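Side-chain contacts in alpha-galactosidase (Umbelopsis vinacea, PDB 3A5V), which hydrolyses terminal alpha-linked galactose from galactosides, as a tetrameric enzyme of glycoside hydrolase family 27: residues Lys141-Arg146 with Gly169-Trp174; Lys148-Ala153 with Met161-Cys166; Asn175-Ser178 with Ser183-Ile186. One frame throughout, in Å; residues are numbered along the deposited sequence.

Contact 1: residues Lys141-Arg146 with Gly169-Trp174; sequences KLSYDR and GEDGPW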
loop_
_atom_site.group_PDB
_atom_site.type_symbol
_atom_site.label_atom_id
_atom_site.label_comp_id
_atom_site.label_asym_id
_atom_site.label_seq_id
_atom_site.Cartn_x
_atom_site.Cartn_y
_atom_site.Cartn_z
ATOM N N LYS A 141 -13.986 -2.515 4.681
ATOM C CA LYS A 141 -15.109 -3.422 4.973
ATOM C C LYS A 141 -14.926 -4.233 6.259
ATOM O O LYS A 141 -15.864 -4.361 7.052
ATOM C CB LYS A 141 -15.400 -4.364 3.784
ATOM C CG LYS A 141 -16.668 -5.269 3.989
ATOM C CD LYS A 141 -17.958 -4.464 4.199
ATOM C CE LYS A 141 -19.235 -5.378 4.149
ATOM N NZ LYS A 141 -20.388 -4.756 4.914
ATOM N N LEU A 142 -13.734 -4.798 6.463
ATOM C CA LEU A 142 -13.448 -5.518 7.726
ATOM C C LEU A 142 -13.622 -4.632 8.965
ATOM O O LEU A 142 -14.254 -5.042 9.969
ATOM C CB LEU A 142 -12.040 -6.151 7.712
ATOM C CG LEU A 142 -11.834 -7.403 6.843
ATOM C CD1 LEU A 142 -10.318 -7.672 6.578
ATOM C CD2 LEU A 142 -12.478 -8.605 7.511
ATOM N N SER A 143 -13.038 -3.436 8.923
ATOM C CA SER A 143 -13.137 -2.532 10.066
ATOM C C SER A 143 -14.579 -2.022 10.223
ATOM O O SER A 143 -15.103 -1.962 11.346
ATOM C CB SER A 143 -12.122 -1.382 9.954
ATOM O OG SER A 143 -10.786 -1.865 10.158
ATOM N N TYR A 144 -15.223 -1.685 9.099
ATOM C CA TYR A 144 -16.632 -1.267 9.124
ATOM C C TYR A 144 -17.553 -2.274 9.837
ATOM O O TYR A 144 -18.327 -1.893 10.708
ATOM C CB TYR A 144 -17.155 -1.012 7.705
ATOM C CG TYR A 144 -18.620 -0.637 7.657
ATOM C CD1 TYR A 144 -19.609 -1.627 7.548
ATOM C CD2 TYR A 144 -19.021 0.703 7.706
ATOM C CE1 TYR A 144 -20.973 -1.293 7.498
ATOM C CE2 TYR A 144 -20.379 1.050 7.667
ATOM C CZ TYR A 144 -21.342 0.037 7.549
ATOM O OH TYR A 144 -22.674 0.362 7.492
ATOM N N ASP A 145 -17.480 -3.549 9.455
ATOM C CA ASP A 145 -18.382 -4.552 10.020
ATOM C C ASP A 145 -18.213 -4.695 11.539
ATOM O O ASP A 145 -19.206 -4.798 12.266
ATOM C CB ASP A 145 -18.219 -5.906 9.310
ATOM C CG ASP A 145 -18.847 -5.916 7.918
ATOM O OD1 ASP A 145 -19.735 -5.076 7.633
ATOM O OD2 ASP A 145 -18.453 -6.776 7.108
ATOM N N ARG A 146 -16.966 -4.651 12.004
ATOM C CA ARG A 146 -16.653 -4.752 13.434
ATOM C C ARG A 146 -17.201 -3.555 14.231
ATOM O O ARG A 146 -17.764 -3.740 15.327
ATOM C CB ARG A 146 -15.132 -4.909 13.627
ATOM C CG ARG A 146 -14.645 -5.101 15.101
ATOM C CD ARG A 146 -13.208 -5.676 15.153
ATOM N NE ARG A 146 -12.338 -4.964 14.216
ATOM C CZ ARG A 146 -11.667 -3.854 14.503
ATOM N NH1 ARG A 146 -11.675 -3.339 15.733
ATOM N NH2 ARG A 146 -10.946 -3.271 13.557
ATOM N N GLY A 169 -7.379 5.878 12.873
ATOM C CA GLY A 169 -7.341 6.130 11.421
ATOM C C GLY A 169 -7.193 4.898 10.534
ATOM O O GLY A 169 -7.095 5.031 9.312
ATOM N N GLU A 170 -7.190 3.700 11.128
ATOM C CA GLU A 170 -6.970 2.478 10.346
ATOM C C GLU A 170 -8.105 2.242 9.330
ATOM O O GLU A 170 -9.279 2.347 9.669
ATOM C CB GLU A 170 -6.762 1.249 11.246
ATOM C CG GLU A 170 -6.312 -0.015 10.477
ATOM C CD GLU A 170 -6.226 -1.270 11.358
ATOM O OE1 GLU A 170 -6.934 -1.367 12.401
ATOM O OE2 GLU A 170 -5.470 -2.178 10.974
ATOM N N ASP A 171 -7.734 1.966 8.079
ATOM C CA ASP A 171 -8.701 1.712 6.996
ATOM C C ASP A 171 -9.632 2.890 6.647
ATOM O O ASP A 171 -10.646 2.693 5.968
ATOM C CB ASP A 171 -9.546 0.449 7.294
ATOM C CG ASP A 171 -8.687 -0.790 7.491
ATOM O OD1 ASP A 171 -7.782 -1.013 6.662
ATOM O OD2 ASP A 171 -8.904 -1.533 8.475
ATOM N N GLY A 172 -9.293 4.094 7.113
ATOM C CA GLY A 172 -10.017 5.323 6.737
ATOM C C GLY A 172 -11.423 5.483 7.294
ATOM O O GLY A 172 -12.400 5.465 6.525
ATOM N N PRO A 173 -11.544 5.674 8.629
ATOM C CA PRO A 173 -12.872 5.854 9.249
ATOM C C PRO A 173 -13.602 7.117 8.756
ATOM O O PRO A 173 -14.824 7.136 8.782
ATOM C CB PRO A 173 -12.570 5.956 10.737
ATOM C CG PRO A 173 -11.098 6.439 10.809
ATOM C CD PRO A 173 -10.449 5.765 9.619
ATOM N N TRP A 174 -12.861 8.131 8.292
ATOM C CA TRP A 174 -13.461 9.332 7.670
ATOM C C TRP A 174 -14.313 8.989 6.435
ATOM O O TRP A 174 -15.173 9.780 6.035
ATOM C CB TRP A 174 -12.379 10.386 7.320
ATOM C CG TRP A 174 -11.178 9.778 6.648
ATOM C CD1 TRP A 174 -11.041 9.473 5.317
ATOM C CD2 TRP A 174 -9.975 9.335 7.291
ATOM N NE1 TRP A 174 -9.808 8.891 5.096
ATOM C CE2 TRP A 174 -9.138 8.795 6.290
ATOM C CE3 TRP A 174 -9.513 9.370 8.621
ATOM C CZ2 TRP A 174 -7.849 8.291 6.569
ATOM C CZ3 TRP A 174 -8.238 8.870 8.907
ATOM C CH2 TRP A 174 -7.421 8.328 7.881
HETATM O O HOH W 1 -9.730 -0.915 12.346
#

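Contact 2: residues Lys148-Ala153 with Met161-Cys166; sequences KAMGNA and MLYSLC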
loop_
_atom_site.group_PDB
_atom_site.type_symbol
_atom_site.label_atom_id
_atom_site.label_comp_id
_atom_site.label_asym_id
_atom_site.label_seq_id
_atom_site.Cartn_x
_atom_site.Cartn_y
_atom_site.Cartn_z
ATOM N N LYS A 148 -19.613 -1.465 13.112
ATOM C CA LYS A 148 -21.064 -1.479 12.885
ATOM C C LYS A 148 -21.803 -2.392 13.894
ATOM O O LYS A 148 -22.914 -2.053 14.323
ATOM C CB LYS A 148 -21.333 -1.965 11.451
ATOM C CG LYS A 148 -22.794 -2.248 11.085
ATOM C CD LYS A 148 -23.380 -1.071 10.364
ATOM C CE LYS A 148 -24.574 -1.462 9.534
ATOM N NZ LYS A 148 -25.120 -0.264 8.863
ATOM N N ALA A 149 -21.191 -3.527 14.264
ATOM C CA ALA A 149 -21.753 -4.425 15.288
ATOM C C ALA A 149 -22.031 -3.675 16.601
ATOM O O ALA A 149 -23.084 -3.865 17.205
ATOM C CB ALA A 149 -20.822 -5.633 15.547
ATOM N N MET A 150 -21.099 -2.813 17.029
ATOM C CA MET A 150 -21.315 -2.020 18.256
ATOM C C MET A 150 -22.251 -0.843 18.011
ATOM O O MET A 150 -23.092 -0.520 18.863
ATOM C CB MET A 150 -19.992 -1.550 18.877
ATOM C CG MET A 150 -20.141 -0.700 20.152
ATOM S SD MET A 150 -21.098 -1.524 21.472
ATOM C CE MET A 150 -19.833 -2.577 22.189
ATOM N N GLY A 151 -22.123 -0.187 16.857
ATOM C CA GLY A 151 -23.055 0.908 16.538
ATOM C C GLY A 151 -24.511 0.442 16.614
ATOM O O GLY A 151 -25.362 1.119 17.203
ATOM N N ASN A 152 -24.786 -0.713 16.008
ATOM C CA ASN A 152 -26.126 -1.316 16.014
ATOM C C ASN A 152 -26.545 -1.687 17.441
ATOM O O ASN A 152 -27.675 -1.411 17.838
ATOM C CB ASN A 152 -26.165 -2.570 15.127
ATOM C CG ASN A 152 -26.162 -2.254 13.627
ATOM O OD1 ASN A 152 -25.963 -3.154 12.811
ATOM N ND2 ASN A 152 -26.397 -0.998 13.260
ATOM N N ALA A 153 -25.626 -2.305 18.192
ATOM C CA ALA A 153 -25.850 -2.666 19.604
ATOM C C ALA A 153 -26.265 -1.471 20.467
ATOM O O ALA A 153 -27.259 -1.552 21.205
ATOM C CB ALA A 153 -24.606 -3.353 20.201
ATOM N N MET A 161 -26.467 7.279 22.905
ATOM C CA MET A 161 -25.094 7.207 23.406
ATOM C C MET A 161 -24.135 7.681 22.309
ATOM O O MET A 161 -24.124 7.128 21.202
ATOM C CB MET A 161 -24.753 5.775 23.856
ATOM C CG MET A 161 -25.570 5.310 25.070
ATOM S SD MET A 161 -25.198 3.655 25.691
ATOM C CE MET A 161 -26.338 2.753 24.686
ATOM N N LEU A 162 -23.353 8.711 22.609
ATOM C CA LEU A 162 -22.404 9.247 21.635
ATOM C C LEU A 162 -21.336 8.188 21.331
ATOM O O LEU A 162 -20.677 7.694 22.226
ATOM C CB LEU A 162 -21.762 10.541 22.187
ATOM C CG LEU A 162 -21.029 11.423 21.161
ATOM C CD1 LEU A 162 -20.995 12.880 21.601
ATOM C CD2 LEU A 162 -19.612 10.880 20.873
ATOM N N TYR A 163 -21.179 7.845 20.056
ATOM C CA TYR A 163 -20.315 6.744 19.641
ATOM C C TYR A 163 -18.991 7.301 19.098
ATOM O O TYR A 163 -18.934 7.803 17.966
ATOM C CB TYR A 163 -21.041 5.870 18.598
ATOM C CG TYR A 163 -20.347 4.564 18.195
ATOM C CD1 TYR A 163 -19.416 3.935 19.029
ATOM C CD2 TYR A 163 -20.678 3.934 16.998
ATOM C CE1 TYR A 163 -18.802 2.710 18.656
ATOM C CE2 TYR A 163 -20.089 2.717 16.620
ATOM C CZ TYR A 163 -19.151 2.116 17.446
ATOM O OH TYR A 163 -18.568 0.934 17.038
ATOM N N SER A 164 -17.958 7.228 19.937
ATOM C CA SER A 164 -16.634 7.774 19.633
ATOM C C SER A 164 -15.744 6.598 19.207
ATOM O O SER A 164 -15.407 5.749 20.029
ATOM C CB SER A 164 -16.072 8.518 20.858
ATOM O OG SER A 164 -14.665 8.716 20.821
ATOM N N LEU A 165 -15.406 6.533 17.918
ATOM C CA LEU A 165 -14.463 5.501 17.444
ATOM C C LEU A 165 -13.048 5.819 17.870
ATOM O O LEU A 165 -12.609 6.976 17.810
ATOM C CB LEU A 165 -14.508 5.344 15.916
ATOM C CG LEU A 165 -15.177 4.069 15.411
ATOM C CD1 LEU A 165 -16.637 3.979 15.897
ATOM C CD2 LEU A 165 -15.085 3.966 13.908
ATOM N N CYS A 166 -12.327 4.779 18.272
ATOM C CA CYS A 166 -10.913 4.898 18.584
ATOM C C CYS A 166 -10.116 3.790 17.852
ATOM O O CYS A 166 -9.575 2.880 18.483
ATOM C CB CYS A 166 -10.704 4.858 20.111
ATOM S SG CYS A 166 -8.973 5.127 20.652
#

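Contact 3: residues Asn175-Ser178 with Ser183-Ile186; sequences NFAS and SWRI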
loop_
_atom_site.group_PDB
_atom_site.type_symbol
_atom_site.label_atom_id
_atom_site.label_comp_id
_atom_site.label_asym_id
_atom_site.label_seq_id
_atom_site.Cartn_x
_atom_site.Cartn_y
_atom_site.Cartn_z
ATOM N N ASN A 175 -14.058 7.819 5.834
ATOM C CA ASN A 175 -14.896 7.263 4.762
ATOM C C ASN A 175 -15.957 6.294 5.309
ATOM O O ASN A 175 -17.144 6.445 5.020
ATOM C CB ASN A 175 -14.048 6.529 3.696
ATOM C CG ASN A 175 -12.951 7.407 3.094
ATOM O OD1 ASN A 175 -13.180 8.566 2.707
ATOM N ND2 ASN A 175 -11.743 6.843 2.996
ATOM N N PHE A 176 -15.530 5.287 6.080
ATOM C CA PHE A 176 -16.426 4.178 6.424
ATOM C C PHE A 176 -17.338 4.402 7.626
ATOM O O PHE A 176 -18.403 3.782 7.726
ATOM C CB PHE A 176 -15.695 2.810 6.505
ATOM C CG PHE A 176 -14.869 2.594 7.781
ATOM C CD1 PHE A 176 -15.494 2.356 9.019
ATOM C CD2 PHE A 176 -13.464 2.567 7.721
ATOM C CE1 PHE A 176 -14.731 2.127 10.187
ATOM C CE2 PHE A 176 -12.681 2.358 8.903
ATOM C CZ PHE A 176 -13.332 2.141 10.137
ATOM N N ALA A 177 -16.919 5.278 8.535
ATOM C CA ALA A 177 -17.570 5.377 9.857
ATOM C C ALA A 177 -18.532 6.561 9.963
ATOM O O ALA A 177 -19.175 6.751 10.988
ATOM C CB ALA A 177 -16.504 5.473 10.959
ATOM N N SER A 178 -18.638 7.344 8.896
ATOM C CA SER A 178 -19.259 8.667 8.997
ATOM C C SER A 178 -20.767 8.639 9.239
ATOM O O SER A 178 -21.312 9.588 9.795
ATOM C CB SER A 178 -18.935 9.518 7.765
ATOM O OG SER A 178 -19.230 8.796 6.593
ATOM N N SER A 183 -17.750 10.342 15.966
ATOM C CA SER A 183 -16.390 10.849 15.794
ATOM C C SER A 183 -15.434 9.667 15.670
ATOM O O SER A 183 -15.752 8.553 16.093
ATOM C CB SER A 183 -15.982 11.775 16.969
ATOM O OG SER A 183 -15.842 11.031 18.187
ATOM N N TRP A 184 -14.266 9.906 15.064
ATOM C CA TRP A 184 -13.288 8.845 14.830
ATOM C C TRP A 184 -11.883 9.413 14.988
ATOM O O TRP A 184 -11.527 10.413 14.357
ATOM C CB TRP A 184 -13.478 8.183 13.444
ATOM C CG TRP A 184 -13.807 9.175 12.388
ATOM C CD1 TRP A 184 -12.917 9.913 11.637
ATOM C CD2 TRP A 184 -15.117 9.615 12.013
ATOM N NE1 TRP A 184 -13.609 10.767 10.805
ATOM C CE2 TRP A 184 -14.957 10.607 11.016
ATOM C CE3 TRP A 184 -16.420 9.258 12.417
ATOM C CZ2 TRP A 184 -16.053 11.240 10.399
ATOM C CZ3 TRP A 184 -17.510 9.903 11.816
ATOM C CH2 TRP A 184 -17.318 10.882 10.819
ATOM N N ARG A 185 -11.111 8.801 15.879
ATOM C CA ARG A 185 -9.672 9.042 15.946
ATOM C C ARG A 185 -9.044 8.850 14.570
ATOM O O ARG A 185 -9.350 7.877 13.848
ATOM C CB ARG A 185 -9.029 8.127 16.995
ATOM C CG ARG A 185 -9.371 8.580 18.459
ATOM C CD ARG A 185 -8.394 9.721 18.948
ATOM N NE ARG A 185 -7.039 9.229 18.743
ATOM C CZ ARG A 185 -6.437 8.324 19.515
ATOM N NH1 ARG A 185 -7.014 7.892 20.639
ATOM N NH2 ARG A 185 -5.243 7.857 19.157
ATOM N N ILE A 186 -8.199 9.800 14.182
ATOM C CA ILE A 186 -7.589 9.748 12.844
ATOM C C ILE A 186 -6.126 9.331 12.854
ATOM O O ILE A 186 -5.538 9.137 11.790
ATOM C CB ILE A 186 -7.712 11.102 12.111
ATOM C CG1 ILE A 186 -6.972 12.188 12.922
ATOM C CG2 ILE A 186 -9.211 11.420 11.878
ATOM C CD1 ILE A 186 -6.557 13.391 12.111
#

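Contact 1: residues Lys141-Arg146 with Gly169-Trp174
At the C-terminal ends of the strands of the (beta/alpha)8-barrel, Ser143 in the first turn of helix 140-156 meets Asp171 in the loop that follows strand 162-165. That loop makes a type II beta turn from Gly169 to Gly172, closed by Gly172 N on Gly169 O, and Gly172 then N-caps helix 173-176. Glu170 and Asp171 occupy the two central turn positions, and both direct their CB toward the helix. Ser143 OG donates a short hydrogen bond of 2.5 Å to Asp171 OD2, reaching the anti lone pair of that oxygen, while Gly138 N donates to the same OD2, so two donors hold one carboxylate oxygen. With OG beside its own backbone N (chi1 -71°), the serine hydroxyl faces the turn. The hydroxyl is also an acceptor: a water donates to Ser143 OG at 2.6 Å. This water gives its other hydrogen to Glu170 OE1, 2.8 Å from its oxygen, and accepts a weak bond from Arg146 NH2, which reaches it in the plane of the guanidinium. Arg146 and Glu170 thus meet through water, since NH2 and OE1 are 4.6 Å apart, beyond a salt bridge. Each has firmer anchors elsewhere: Arg146 bonds to the backbone oxygens of Gln136 and Ala96 and to Asn130 OD1, whereas Glu170 OE2 is bound by Ser137 OG. The arginine is likely to temper the negative charge gathered on Glu170 and Asp171. Along the same helix, Tyr144 OH bonds to Gln134 of the second subunit, which places this corner of the barrel at a tetramer interface. One turn apart, Lys141 NZ closes a salt bridge of 2.8 Å with Asp145 OD1 through the syn lone pair of that oxygen.

Contact 2: residues Lys148-Ala153 with Met161-Cys166
The phenolic oxygen of Tyr163 is held against helix 140-156 by a hydrogen bond to the backbone oxygen of Tyr147, and Met150 CB packs on it at 3.4 Å. Tyr163 lies on strand 162-165 of the parallel barrel, with its CB directed toward the helix that precedes the strand. The contact is therefore the helix-to-strand interface of a beta-alpha-beta unit formed by strand 125-129, helix 140-156 and strand 162-165. With CG anti to the backbone N (chi1 -172°), the aromatic ring stretches across the gap between the two backbones. Its CE2 approaches Gly151 CA at 3.5 Å, and the helix comes to the ring obliquely. The lack of a side chain at Gly151 matters here, because the site where a CB would stand is just 3.3 Å from Tyr163 CE2. Met150 supplies the other part of the helix surface: its CG lies 4.0 Å from Tyr163 CE1. Bends at chi2 and chi3 then turn the thioether end of Met150 away from the tyrosine, and the side chain packs on Trp118 of helix 111-121 and on Tyr128 of strand 125-129. On the other side of the ring plane from Gly151 and Met150, Leu165 CD1 sits 3.5 Å above the ring, toward its rim. Tyr163 is thus enclosed between the helix and a leucine of its own strand. No hydrogen bond joins residues 148-153 to 161-166 directly. The interface consequently rests on dispersion between a glycine backbone, the root of a methionine and an aromatic ring, and the bond from the buried hydroxyl to Tyr147 both satisfies that polar tip and ties the end of the ring to the helix backbone.

Contact 3: residues Asn175-Ser178 with Ser183-Ile186
Trp184 packs its six-membered ring against Ala177 and Ser178, which follow the short helix 173-176 of the barrel and lead back toward strand 183-185. The tight part lies at the far end of the indole: Trp184 CH2 stands 3.5 Å from Ser178 CA and 3.7 Å from Ser178 CB. Further along the ring, Trp184 CZ3 meets the backbone oxygen of Ala177 at 3.7 Å and CE3 faces Ala177 CB at 4.1 Å. Both residues come to the ring obliquely. The carbonyl oxygen also accepts a hydrogen bond from Ser181 OG, so it is not left without a polar partner where it borders the aromatic ring. With Trp184 CG between its backbone N and carbonyl carbon, a chi1 of 40° swings the indole toward Ala177 and Ser178, and in the five-membered ring NE1 donates to Asn237 OD1. Replacing Trp184 by an alanine would probably open a gap beside Ala177 and Ser178 and leave the Asn237 oxygen without its indole donor. The N-terminal end of the 175-178 segment is looser: Asn175 and Phe176 make no contact with 183-186 and pack instead on Val209 and Gly135 of the second subunit, and the partly exposed Ser178 packs on Tyr132 of that subunit. Within the chain, Trp184 is bordered by Pro173 and Trp174 of helix 173-176 and by Leu165 of the adjacent strand 162-165, while its backbone pairs with strand 236-238, so the indole lies between the barrel sheet and the helix of its own beta-alpha-beta unit.

Overall arrangement
From the N terminus, helix 140-156 supplies the first segment of contact 1 and, directly beyond it, that of contact 2. The chain then turns back into strand 162-165, where contact 2 closes the shorter loop. Contact 1 closes the longer one only at residues 169-174, so contact 2 is nested inside it. Contact 3 follows in series, closing a short loop between helix 173-176 and strand 183-185. Strands 162-165 and 183-185 are neighbours in the barrel sheet, and contacts 2 and 3 meet there through Leu165. Contacts 1 and 3 share helix 173-176 and border the second subunit. Together they bind two successive beta-alpha-beta units.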